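Local coordinates for protein aspartokinase 1, chloroplastic (Arabidopsis thaliana, PDB 2CDQ) that catalyses the ATP-dependent phosphorylation of L-aspartate to 4-phospho-L-aspartate, the first step in making lysine, threonine, methionine and isoleucine in the plant chloroplast, at residues I27-S36 / L244-D254; V114-L125 / Y142-R153. All blocks are in the same frame, centred on the assembly; numbering follows the deposited sequence.

Contact 1 (I27-S36 / L244-D254); sequences ITCVMKFGGS and LGLKEIQVWKD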
loop_
_atom_site.group_PDB
_atom_site.type_symbol
_atom_site.label_atom_id
_atom_site.label_comp_id
_atom_site.label_asym_id
_atom_site.label_seq_id
_atom_site.Cartn_x
_atom_site.Cartn_y
_atom_site.Cartn_z
ATOM N N ILE A 27 -10.145 35.342 28.652
ATOM C CA ILE A 27 -9.450 34.050 28.641
ATOM C C ILE A 27 -8.247 34.156 27.696
ATOM O O ILE A 27 -8.390 34.645 26.574
ATOM C CB ILE A 27 -10.390 32.903 28.164
ATOM C CG1 ILE A 27 -11.644 32.792 29.046
ATOM C CG2 ILE A 27 -9.642 31.577 28.088
ATOM C CD1 ILE A 27 -11.429 32.143 30.407
ATOM N N THR A 28 -7.072 33.711 28.145
ATOM C CA THR A 28 -5.840 33.862 27.346
ATOM C C THR A 28 -5.366 32.591 26.642
ATOM O O THR A 28 -4.743 32.668 25.579
ATOM C CB THR A 28 -4.663 34.443 28.174
ATOM O OG1 THR A 28 -4.583 33.779 29.442
ATOM C CG2 THR A 28 -4.844 35.941 28.390
ATOM N N CYS A 29 -5.660 31.435 27.237
ATOM C CA CYS A 29 -5.230 30.139 26.704
ATOM C C CYS A 29 -5.955 28.968 27.365
ATOM O O CYS A 29 -6.589 29.119 28.413
ATOM C CB CYS A 29 -3.721 29.957 26.886
ATOM S SG CYS A 29 -3.223 30.028 28.614
ATOM N N VAL A 30 -5.843 27.802 26.736
ATOM C CA VAL A 30 -6.371 26.551 27.277
ATOM C C VAL A 30 -5.224 25.590 27.616
ATOM O O VAL A 30 -4.302 25.399 26.820
ATOM C CB VAL A 30 -7.412 25.898 26.322
ATOM C CG1 VAL A 30 -6.962 25.983 24.870
ATOM C CG2 VAL A 30 -7.688 24.463 26.718
ATOM N N MET A 31 -5.278 25.017 28.816
ATOM C CA MET A 31 -4.275 24.053 29.265
ATOM C C MET A 31 -4.919 22.690 29.457
ATOM O O MET A 31 -5.912 22.552 30.176
ATOM C CB MET A 31 -3.610 24.524 30.556
ATOM C CG MET A 31 -2.958 25.892 30.430
ATOM S SD MET A 31 -2.491 26.593 32.016
ATOM C CE MET A 31 -0.767 26.155 32.083
ATOM N N LYS A 32 -4.357 21.692 28.783
ATOM C CA LYS A 32 -4.879 20.337 28.835
ATOM C C LYS A 32 -3.946 19.467 29.653
ATOM O O LYS A 32 -2.725 19.516 29.480
ATOM C CB LYS A 32 -5.037 19.767 27.426
ATOM C CG LYS A 32 -5.540 18.334 27.375
ATOM C CD LYS A 32 -4.398 17.334 27.408
ATOM C CE LYS A 32 -4.919 15.919 27.478
ATOM N NZ LYS A 32 -3.949 14.989 26.849
ATOM N N PHE A 33 -4.538 18.666 30.535
ATOM C CA PHE A 33 -3.790 17.750 31.391
ATOM C C PHE A 33 -4.308 16.320 31.274
ATOM O O PHE A 33 -5.518 16.073 31.346
ATOM C CB PHE A 33 -3.830 18.232 32.846
ATOM C CG PHE A 33 -3.107 19.527 33.070
ATOM C CD1 PHE A 33 -1.747 19.534 33.372
ATOM C CD2 PHE A 33 -3.776 20.738 32.962
ATOM C CE1 PHE A 33 -1.062 20.730 33.571
ATOM C CE2 PHE A 33 -3.103 21.945 33.154
ATOM C CZ PHE A 33 -1.740 21.941 33.459
ATOM N N GLY A 34 -3.378 15.389 31.086
ATOM C CA GLY A 34 -3.696 13.973 30.953
ATOM C C GLY A 34 -3.941 13.281 32.280
ATOM O O GLY A 34 -3.905 13.909 33.338
ATOM N N GLY A 35 -4.186 11.976 32.215
ATOM C CA GLY A 35 -4.520 11.180 33.389
ATOM C C GLY A 35 -3.466 11.189 34.477
ATOM O O GLY A 35 -3.781 11.427 35.649
ATOM N N SER A 36 -2.215 10.941 34.090
ATOM C CA SER A 36 -1.113 10.839 35.049
ATOM C C SER A 36 -0.847 12.163 35.772
ATOM O O SER A 36 -0.427 12.161 36.927
ATOM C CB SER A 36 0.154 10.314 34.375
ATOM O OG SER A 36 0.916 11.370 33.836
ATOM N N LEU A 244 -12.805 30.072 21.079
ATOM C CA LEU A 244 -12.505 31.297 21.820
ATOM C C LEU A 244 -11.379 32.124 21.183
ATOM O O LEU A 244 -10.979 33.154 21.731
ATOM C CB LEU A 244 -12.181 30.969 23.286
ATOM C CG LEU A 244 -13.340 30.739 24.265
ATOM C CD1 LEU A 244 -14.083 29.434 23.986
ATOM C CD2 LEU A 244 -12.838 30.766 25.706
ATOM N N GLY A 245 -10.879 31.665 20.034
ATOM C CA GLY A 245 -9.825 32.358 19.289
ATOM C C GLY A 245 -8.601 32.736 20.109
ATOM O O GLY A 245 -8.081 33.848 19.985
ATOM N N LEU A 246 -8.137 31.805 20.941
ATOM C CA LEU A 246 -7.031 32.070 21.863
ATOM C C LEU A 246 -5.671 32.115 21.156
ATOM O O LEU A 246 -5.559 31.730 19.987
ATOM C CB LEU A 246 -7.036 31.041 22.993
ATOM C CG LEU A 246 -8.378 30.858 23.714
ATOM C CD1 LEU A 246 -8.351 29.653 24.632
ATOM C CD2 LEU A 246 -8.754 32.103 24.493
ATOM N N LYS A 247 -4.649 32.598 21.865
ATOM C CA LYS A 247 -3.300 32.742 21.299
ATOM C C LYS A 247 -2.638 31.392 21.025
ATOM O O LYS A 247 -2.023 31.208 19.972
ATOM C CB LYS A 247 -2.390 33.565 22.219
ATOM C CG LYS A 247 -2.991 34.846 22.804
ATOM C CD LYS A 247 -2.019 35.482 23.814
ATOM C CE LYS A 247 -1.608 34.491 24.921
ATOM N NZ LYS A 247 -0.307 34.838 25.563
ATOM N N GLU A 248 -2.750 30.466 21.981
ATOM C CA GLU A 248 -2.222 29.099 21.826
ATOM C C GLU A 248 -2.979 28.041 22.636
ATOM O O GLU A 248 -3.660 28.354 23.615
ATOM C CB GLU A 248 -0.713 29.031 22.132
ATOM C CG GLU A 248 -0.330 29.156 23.602
ATOM C CD GLU A 248 1.146 28.860 23.863
ATOM O OE1 GLU A 248 1.963 28.898 22.919
ATOM O OE2 GLU A 248 1.490 28.592 25.031
ATOM N N ILE A 249 -2.853 26.788 22.200
ATOM C CA ILE A 249 -3.366 25.634 22.936
ATOM C C ILE A 249 -2.178 24.863 23.501
ATOM O O ILE A 249 -1.262 24.505 22.765
ATOM C CB ILE A 249 -4.238 24.719 22.039
ATOM C CG1 ILE A 249 -5.424 25.507 21.473
ATOM C CG2 ILE A 249 -4.740 23.502 22.816
ATOM C CD1 ILE A 249 -5.805 25.124 20.057
ATOM N N GLN A 250 -2.192 24.637 24.812
ATOM C CA GLN A 250 -1.089 23.980 25.508
ATOM C C GLN A 250 -1.457 22.562 25.905
ATOM O O GLN A 250 -2.515 22.331 26.481
ATOM C CB GLN A 250 -0.709 24.764 26.763
ATOM C CG GLN A 250 0.013 26.081 26.503
ATOM C CD GLN A 250 0.414 26.804 27.785
ATOM O OE1 GLN A 250 0.264 26.275 28.896
ATOM N NE2 GLN A 250 0.930 28.024 27.632
ATOM N N VAL A 251 -0.579 21.617 25.595
ATOM C CA VAL A 251 -0.756 20.225 26.011
ATOM C C VAL A 251 0.379 19.865 26.966
ATOM O O VAL A 251 1.555 19.981 26.617
ATOM C CB VAL A 251 -0.809 19.266 24.789
ATOM C CG1 VAL A 251 -0.598 17.817 25.198
ATOM C CG2 VAL A 251 -2.132 19.418 24.053
ATOM N N TRP A 252 0.021 19.445 28.175
ATOM C CA TRP A 252 1.017 19.173 29.211
ATOM C C TRP A 252 1.461 17.705 29.312
ATOM O O TRP A 252 0.649 16.780 29.217
ATOM C CB TRP A 252 0.536 19.712 30.559
ATOM C CG TRP A 252 0.535 21.220 30.603
ATOM C CD1 TRP A 252 -0.462 22.056 30.180
ATOM C CD2 TRP A 252 1.589 22.066 31.080
ATOM N NE1 TRP A 252 -0.093 23.366 30.366
ATOM C CE2 TRP A 252 1.161 23.399 30.916
ATOM C CE3 TRP A 252 2.853 21.824 31.630
ATOM C CZ2 TRP A 252 1.954 24.488 31.283
ATOM C CZ3 TRP A 252 3.639 22.909 31.994
ATOM C CH2 TRP A 252 3.187 24.223 31.819
ATOM N N LYS A 253 2.770 17.523 29.485
ATOM C CA LYS A 253 3.403 16.212 29.635
ATOM C C LYS A 253 4.463 16.248 30.744
ATOM O O LYS A 253 4.707 17.301 31.337
ATOM C CB LYS A 253 4.043 15.770 28.314
ATOM C CG LYS A 253 3.062 15.288 27.248
ATOM C CD LYS A 253 3.745 14.377 26.237
ATOM C CE LYS A 253 3.890 12.953 26.775
ATOM N NZ LYS A 253 4.747 12.102 25.898
ATOM N N ASP A 254 5.095 15.103 31.013
ATOM C CA ASP A 254 6.125 15.004 32.055
ATOM C C ASP A 254 7.568 15.103 31.538
ATOM O O ASP A 254 8.523 14.994 32.315
ATOM C CB ASP A 254 5.940 13.718 32.859
ATOM C CG ASP A 254 4.704 13.755 33.735
ATOM O OD1 ASP A 254 4.337 14.850 34.216
ATOM O OD2 ASP A 254 4.098 12.683 33.949
HETATM O O HOH W 1 -0.825 15.933 31.087
#
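Strands 29-33 and 248-253 are parallel neighbours in the central sheet of the amino acid kinase domain, and V30, M31 and K32 pair with I249, Q250 and V251. Three backbone hydrogen bonds hold them: Q250 N to V30 O, K32 N to Q250 O, and W252 N to K32 O, each 3.0 Å. Just past the last, a water takes the N-H of G34 and donates to W252 O, carrying the pairing on as the strands part.

The main side-chain contact is an offset stack of the F33 ring on the five-membered ring of W252, centroids 4.3 Å apart and planes 11° from parallel. F33 CE1 lies over W252 CG at 3.4 Å, while K32 O comes to the indole edge in its plane. M31 CE touches the indole obliquely at CZ2, a Met-aromatic contact whose sulfur stands well off the ring normal. Beside M31, Q250 runs extended, and its amide NE2 gives a nearly straight bond (161°) to E248 OE2, 2.7 Å away; this fixes the amide's rotation and turns OE1 toward M31 CE.

V30, K32, I249 and V251 occupy the other face. V30 CG1, set between its own N and carbonyl carbon (chi1 42°), lies 3.8 Å from I249 CG1. K32, which probably binds ATP as in related kinases, ends in a salt bridge with D234. At the strand starts, L246 wedges its two methyls against the I27-V30 backbone, just after the Schellman turn at G245 that ends helix 232-244.

That helix covers the V30 and K32 face through A237 and S233, while strand 59-63 flanks 29-33 and strand 306-310 flanks 248-253, both parallel.

Contact 2 (V114-L125 / Y142-R153); sequences VILTYLEELEQL and YLVSFGECLSTR. With LYS (lysine), chain D.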
loop_
_atom_site.group_PDB
_atom_site.type_symbol
_atom_site.label_atom_id
_atom_site.label_comp_id
_atom_site.label_asym_id
_atom_site.label_seq_id
_atom_site.Cartn_x
_atom_site.Cartn_y
_atom_site.Cartn_z
ATOM N N VAL A 114 -20.632 15.547 46.764
ATOM C CA VAL A 114 -20.824 15.477 45.316
ATOM C C VAL A 114 -20.222 14.191 44.755
ATOM O O VAL A 114 -20.890 13.458 44.021
ATOM C CB VAL A 114 -20.244 16.714 44.585
ATOM C CG1 VAL A 114 -20.757 16.779 43.150
ATOM C CG2 VAL A 114 -20.592 17.999 45.333
ATOM N N ILE A 115 -18.978 13.911 45.134
ATOM C CA ILE A 115 -18.280 12.703 44.693
ATOM C C ILE A 115 -19.022 11.424 45.091
ATOM O O ILE A 115 -19.165 10.511 44.273
ATOM C CB ILE A 115 -16.797 12.695 45.171
ATOM C CG1 ILE A 115 -15.898 13.384 44.141
ATOM C CG2 ILE A 115 -16.277 11.282 45.374
ATOM C CD1 ILE A 115 -16.153 14.873 43.959
ATOM N N LEU A 116 -19.515 11.378 46.330
ATOM C CA LEU A 116 -20.212 10.197 46.848
ATOM C C LEU A 116 -21.472 9.864 46.055
ATOM O O LEU A 116 -21.784 8.689 45.849
ATOM C CB LEU A 116 -20.545 10.356 48.338
ATOM C CG LEU A 116 -19.403 10.203 49.355
ATOM C CD1 LEU A 116 -19.856 10.672 50.734
ATOM C CD2 LEU A 116 -18.864 8.768 49.424
ATOM N N THR A 117 -22.182 10.896 45.605
ATOM C CA THR A 117 -23.376 10.712 44.787
ATOM C C THR A 117 -23.012 10.064 43.452
ATOM O O THR A 117 -23.697 9.146 42.988
ATOM C CB THR A 117 -24.117 12.052 44.558
ATOM O OG1 THR A 117 -24.575 12.564 45.817
ATOM C CG2 THR A 117 -25.316 11.870 43.626
ATOM N N TYR A 118 -21.923 10.539 42.852
ATOM C CA TYR A 118 -21.485 10.034 41.556
ATOM C C TYR A 118 -21.008 8.586 41.614
ATOM O O TYR A 118 -21.199 7.830 40.658
ATOM C CB TYR A 118 -20.409 10.946 40.960
ATOM C CG TYR A 118 -20.976 12.071 40.122
ATOM C CD1 TYR A 118 -21.393 13.269 40.708
ATOM C CD2 TYR A 118 -21.104 11.933 38.743
ATOM C CE1 TYR A 118 -21.919 14.300 39.938
ATOM C CE2 TYR A 118 -21.630 12.954 37.966
ATOM C CZ TYR A 118 -22.035 14.133 38.569
ATOM O OH TYR A 118 -22.553 15.138 37.791
ATOM N N LEU A 119 -20.403 8.203 42.738
ATOM C CA LEU A 119 -19.940 6.833 42.938
ATOM C C LEU A 119 -21.114 5.881 43.162
ATOM O O LEU A 119 -21.104 4.750 42.663
ATOM C CB LEU A 119 -18.936 6.752 44.091
ATOM C CG LEU A 119 -17.611 7.513 43.943
ATOM C CD1 LEU A 119 -16.777 7.373 45.199
ATOM C CD2 LEU A 119 -16.810 7.045 42.735
ATOM N N GLU A 120 -22.119 6.350 43.904
ATOM C CA GLU A 120 -23.384 5.627 44.066
ATOM C C GLU A 120 -23.953 5.260 42.702
ATOM O O GLU A 120 -24.225 4.090 42.426
ATOM C CB GLU A 120 -24.402 6.478 44.829
ATOM C CG GLU A 120 -24.160 6.598 46.331
ATOM C CD GLU A 120 -24.586 5.359 47.114
ATOM O OE1 GLU A 120 -24.367 5.345 48.358
ATOM O OE2 GLU A 120 -25.142 4.409 46.494
ATOM N N GLU A 121 -24.116 6.278 41.858
ATOM C CA GLU A 121 -24.573 6.119 40.482
ATOM C C GLU A 121 -23.773 5.074 39.705
ATOM O O GLU A 121 -24.357 4.176 39.096
ATOM C CB GLU A 121 -24.505 7.457 39.749
ATOM C CG GLU A 121 -25.825 8.196 39.634
ATOM C CD GLU A 121 -25.831 9.168 38.457
ATOM O OE1 GLU A 121 -25.529 8.732 37.318
ATOM O OE2 GLU A 121 -26.138 10.365 38.671
ATOM N N LEU A 122 -22.444 5.199 39.732
ATOM C CA LEU A 122 -21.549 4.274 39.030
ATOM C C LEU A 122 -21.830 2.821 39.402
ATOM O O LEU A 122 -21.978 1.968 38.524
ATOM C CB LEU A 122 -20.079 4.630 39.294
ATOM C CG LEU A 122 -18.990 3.677 38.783
ATOM C CD1 LEU A 122 -19.074 3.469 37.277
ATOM C CD2 LEU A 122 -17.616 4.193 39.166
ATOM N N GLU A 123 -21.910 2.553 40.703
ATOM C CA GLU A 123 -22.245 1.222 41.205
ATOM C C GLU A 123 -23.643 0.783 40.743
ATOM O O GLU A 123 -23.852 -0.382 40.392
ATOM C CB GLU A 123 -22.139 1.187 42.734
ATOM C CG GLU A 123 -22.232 -0.210 43.339
ATOM C CD GLU A 123 -21.710 -0.278 44.763
ATOM O OE1 GLU A 123 -21.019 0.665 45.207
ATOM O OE2 GLU A 123 -21.982 -1.293 45.438
ATOM N N GLN A 124 -24.587 1.721 40.737
ATOM C CA GLN A 124 -25.934 1.444 40.256
ATOM C C GLN A 124 -25.943 1.080 38.771
ATOM O O GLN A 124 -26.639 0.140 38.366
ATOM C CB GLN A 124 -26.872 2.625 40.532
ATOM C CG GLN A 124 -27.220 2.820 42.005
ATOM C CD GLN A 124 -27.891 1.602 42.620
ATOM O OE1 GLN A 124 -27.294 0.894 43.435
ATOM N NE2 GLN A 124 -29.131 1.344 42.222
ATOM N N LEU A 125 -25.163 1.810 37.971
ATOM C CA LEU A 125 -25.085 1.555 36.531
ATOM C C LEU A 125 -24.506 0.179 36.240
ATOM O O LEU A 125 -24.998 -0.533 35.365
ATOM C CB LEU A 125 -24.260 2.630 35.820
ATOM C CG LEU A 125 -24.147 2.473 34.298
ATOM C CD1 LEU A 125 -25.390 2.976 33.586
ATOM C CD2 LEU A 125 -22.927 3.195 33.786
ATOM N N TYR A 142 -21.579 6.408 28.444
ATOM C CA TYR A 142 -22.079 6.919 29.715
ATOM C C TYR A 142 -21.157 6.486 30.853
ATOM O O TYR A 142 -20.755 7.305 31.678
ATOM C CB TYR A 142 -23.526 6.459 29.959
ATOM C CG TYR A 142 -24.161 7.047 31.204
ATOM C CD1 TYR A 142 -24.509 8.399 31.265
ATOM C CD2 TYR A 142 -24.419 6.249 32.318
ATOM C CE1 TYR A 142 -25.087 8.945 32.411
ATOM C CE2 TYR A 142 -24.997 6.779 33.465
ATOM C CZ TYR A 142 -25.328 8.127 33.507
ATOM O OH TYR A 142 -25.901 8.654 34.647
ATOM N N LEU A 143 -20.809 5.199 30.858
ATOM C CA LEU A 143 -19.915 4.607 31.846
ATOM C C LEU A 143 -18.615 5.410 31.976
ATOM O O LEU A 143 -18.297 5.905 33.064
ATOM C CB LEU A 143 -19.614 3.153 31.468
ATOM C CG LEU A 143 -19.335 2.063 32.511
ATOM C CD1 LEU A 143 -18.778 0.836 31.817
ATOM C CD2 LEU A 143 -18.375 2.495 33.601
ATOM N N VAL A 144 -17.881 5.568 30.874
ATOM C CA VAL A 144 -16.598 6.276 30.935
ATOM C C VAL A 144 -16.732 7.768 31.283
ATOM O O VAL A 144 -15.766 8.375 31.749
ATOM C CB VAL A 144 -15.688 6.072 29.671
ATOM C CG1 VAL A 144 -15.835 4.675 29.096
ATOM C CG2 VAL A 144 -15.956 7.111 28.615
ATOM N N SER A 145 -17.921 8.348 31.078
ATOM C CA SER A 145 -18.142 9.774 31.357
ATOM C C SER A 145 -17.940 10.102 32.838
ATOM O O SER A 145 -17.567 11.221 33.187
ATOM C CB SER A 145 -19.524 10.242 30.873
ATOM O OG SER A 145 -20.568 9.925 31.789
ATOM N N PHE A 146 -18.168 9.110 33.695
ATOM C CA PHE A 146 -17.941 9.249 35.130
ATOM C C PHE A 146 -16.513 9.648 35.452
ATOM O O PHE A 146 -16.270 10.387 36.400
ATOM C CB PHE A 146 -18.282 7.949 35.845
ATOM C CG PHE A 146 -19.746 7.759 36.072
ATOM C CD1 PHE A 146 -20.332 8.161 37.264
ATOM C CD2 PHE A 146 -20.545 7.184 35.094
ATOM C CE1 PHE A 146 -21.681 7.984 37.480
ATOM C CE2 PHE A 146 -21.899 7.011 35.302
ATOM C CZ PHE A 146 -22.469 7.411 36.496
ATOM N N GLY A 147 -15.575 9.155 34.654
ATOM C CA GLY A 147 -14.169 9.452 34.851
ATOM C C GLY A 147 -13.890 10.933 34.938
ATOM O O GLY A 147 -13.472 11.422 35.981
ATOM N N GLU A 148 -14.135 11.642 33.842
ATOM C CA GLU A 148 -13.878 13.081 33.764
ATOM C C GLU A 148 -14.855 13.882 34.615
ATOM O O GLU A 148 -14.523 14.968 35.087
ATOM C CB GLU A 148 -13.929 13.574 32.316
ATOM C CG GLU A 148 -12.827 13.026 31.412
ATOM C CD GLU A 148 -13.046 11.573 31.003
ATOM O OE1 GLU A 148 -12.106 10.970 30.447
ATOM O OE2 GLU A 148 -14.146 11.027 31.234
ATOM N N CYS A 149 -16.055 13.342 34.813
ATOM C CA CYS A 149 -17.038 13.993 35.672
ATOM C C CYS A 149 -16.567 14.045 37.118
ATOM O O CYS A 149 -16.756 15.054 37.799
ATOM C CB CYS A 149 -18.392 13.304 35.569
ATOM S SG CYS A 149 -19.208 13.649 34.010
ATOM N N LEU A 150 -15.953 12.955 37.577
ATOM C CA LEU A 150 -15.345 12.915 38.893
ATOM C C LEU A 150 -14.120 13.818 38.913
ATOM O O LEU A 150 -14.019 14.737 39.732
ATOM C CB LEU A 150 -14.951 11.489 39.247
ATOM C CG LEU A 150 -16.078 10.541 39.626
ATOM C CD1 LEU A 150 -15.587 9.114 39.509
ATOM C CD2 LEU A 150 -16.578 10.817 41.028
ATOM N N SER A 151 -13.209 13.558 37.981
ATOM C CA SER A 151 -11.939 14.258 37.876
ATOM C C SER A 151 -12.075 15.775 37.993
ATOM O O SER A 151 -11.498 16.385 38.894
ATOM C CB SER A 151 -11.275 13.891 36.557
ATOM O OG SER A 151 -10.059 14.589 36.400
ATOM N N THR A 152 -12.839 16.374 37.082
ATOM C CA THR A 152 -13.038 17.824 37.068
ATOM C C THR A 152 -13.625 18.376 38.371
ATOM O O THR A 152 -13.161 19.405 38.863
ATOM C CB THR A 152 -13.910 18.283 35.877
ATOM O OG1 THR A 152 -15.042 17.412 35.731
ATOM C CG2 THR A 152 -13.096 18.278 34.602
ATOM N N ARG A 153 -14.628 17.683 38.920
ATOM C CA ARG A 153 -15.318 18.122 40.145
ATOM C C ARG A 153 -14.416 18.157 41.382
ATOM O O ARG A 153 -14.509 19.076 42.200
ATOM C CB ARG A 153 -16.563 17.275 40.409
ATOM C CG ARG A 153 -17.777 17.744 39.638
ATOM C CD ARG A 153 -18.963 16.801 39.798
ATOM N NE ARG A 153 -20.110 17.258 39.019
ATOM C CZ ARG A 153 -20.243 17.103 37.703
ATOM N NH1 ARG A 153 -19.307 16.492 36.988
ATOM N NH2 ARG A 153 -21.325 17.558 37.092
HETATM N N LYS D . -9.685 10.534 30.046
HETATM C CA LYS D . -8.801 9.421 29.592
HETATM C C LYS D . -7.365 9.572 30.129
HETATM O O LYS D . -7.165 9.660 31.344
HETATM C CB LYS D . -8.835 9.302 28.063
HETATM C CG LYS D . -8.720 10.632 27.317
HETATM C CD LYS D . -8.488 10.417 25.833
HETATM C CE LYS D . -7.088 9.885 25.551
HETATM N NZ LYS D . -6.879 9.659 24.095
HETATM O OXT LYS D . -6.366 9.613 29.402
#
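Y118 and F146 interlock across two nearly antiparallel helices (171°, axes 10.4 Å apart), each a knob in a hole of the other helix. Y118 sits among F146, C149, L150 and R153, with F146 CD1 at its ring edge, 4.1 Å from Y118 CD2. F146 in turn fits among Y118, E121, L122 and L125: L122 CA lies over one ring face, toward its rim, and E121 stands with its carboxylate almost perpendicular to the ring.

The phenol end of Y118 lies over one face of the R153 guanidinium, Y118 CZ 3.6 Å above the centre of that group, with the planes 40° apart. R153 reaches across with an extended chain, and its NH1 bonds back to C149 O at 3.0 Å, in the guanidinium plane, while NH2 makes a salt bridge with D170; together they fix the group's tilt.

Toward the other end, Y142 OH donates to E121 OE1 at 2.7 Å, the ring and carboxylate nearly coplanar. L125, its CG anti to N (chi1 -179°), sets CD1 at the Y142 ring edge and CD2 against L143. On the I115 and L119 side, L150 CD2 packs on Y118 CB at 3.8 Å.

Helix 92-108 covers I115, L119 and L150, and helix 69-80 covers L122 and L143. The result is knobs-into-holes packing in a helical layer of the amino acid kinase domain, with substrate-binding E148 directed away from helix 113-132, its OE1 accepting a hydrogen bond from the amino N of a bound lysine.

How the contacts relate
Contact 1 lies in the central sheet of the amino acid kinase domain and contact 2 in its helical layer; their centres are 24 Å apart and their nearest atoms about 7 Å, without touching. The helix pair belongs to the chain between the two strands of contact 1. Both reach the same lysine-occupied pocket: G35, following strand 29-33, and E148, on helix 137-161, both line it. The side chain of K32 ends about 6 Å from this lysine and about 9 Å from the E148 side chain. S64 links the two contacts: its side chain is about 4 Å from that of K32, and its backbone O accepts a hydrogen bond from S151 OG. The sheet and the helices thus each contribute residues to one pocket.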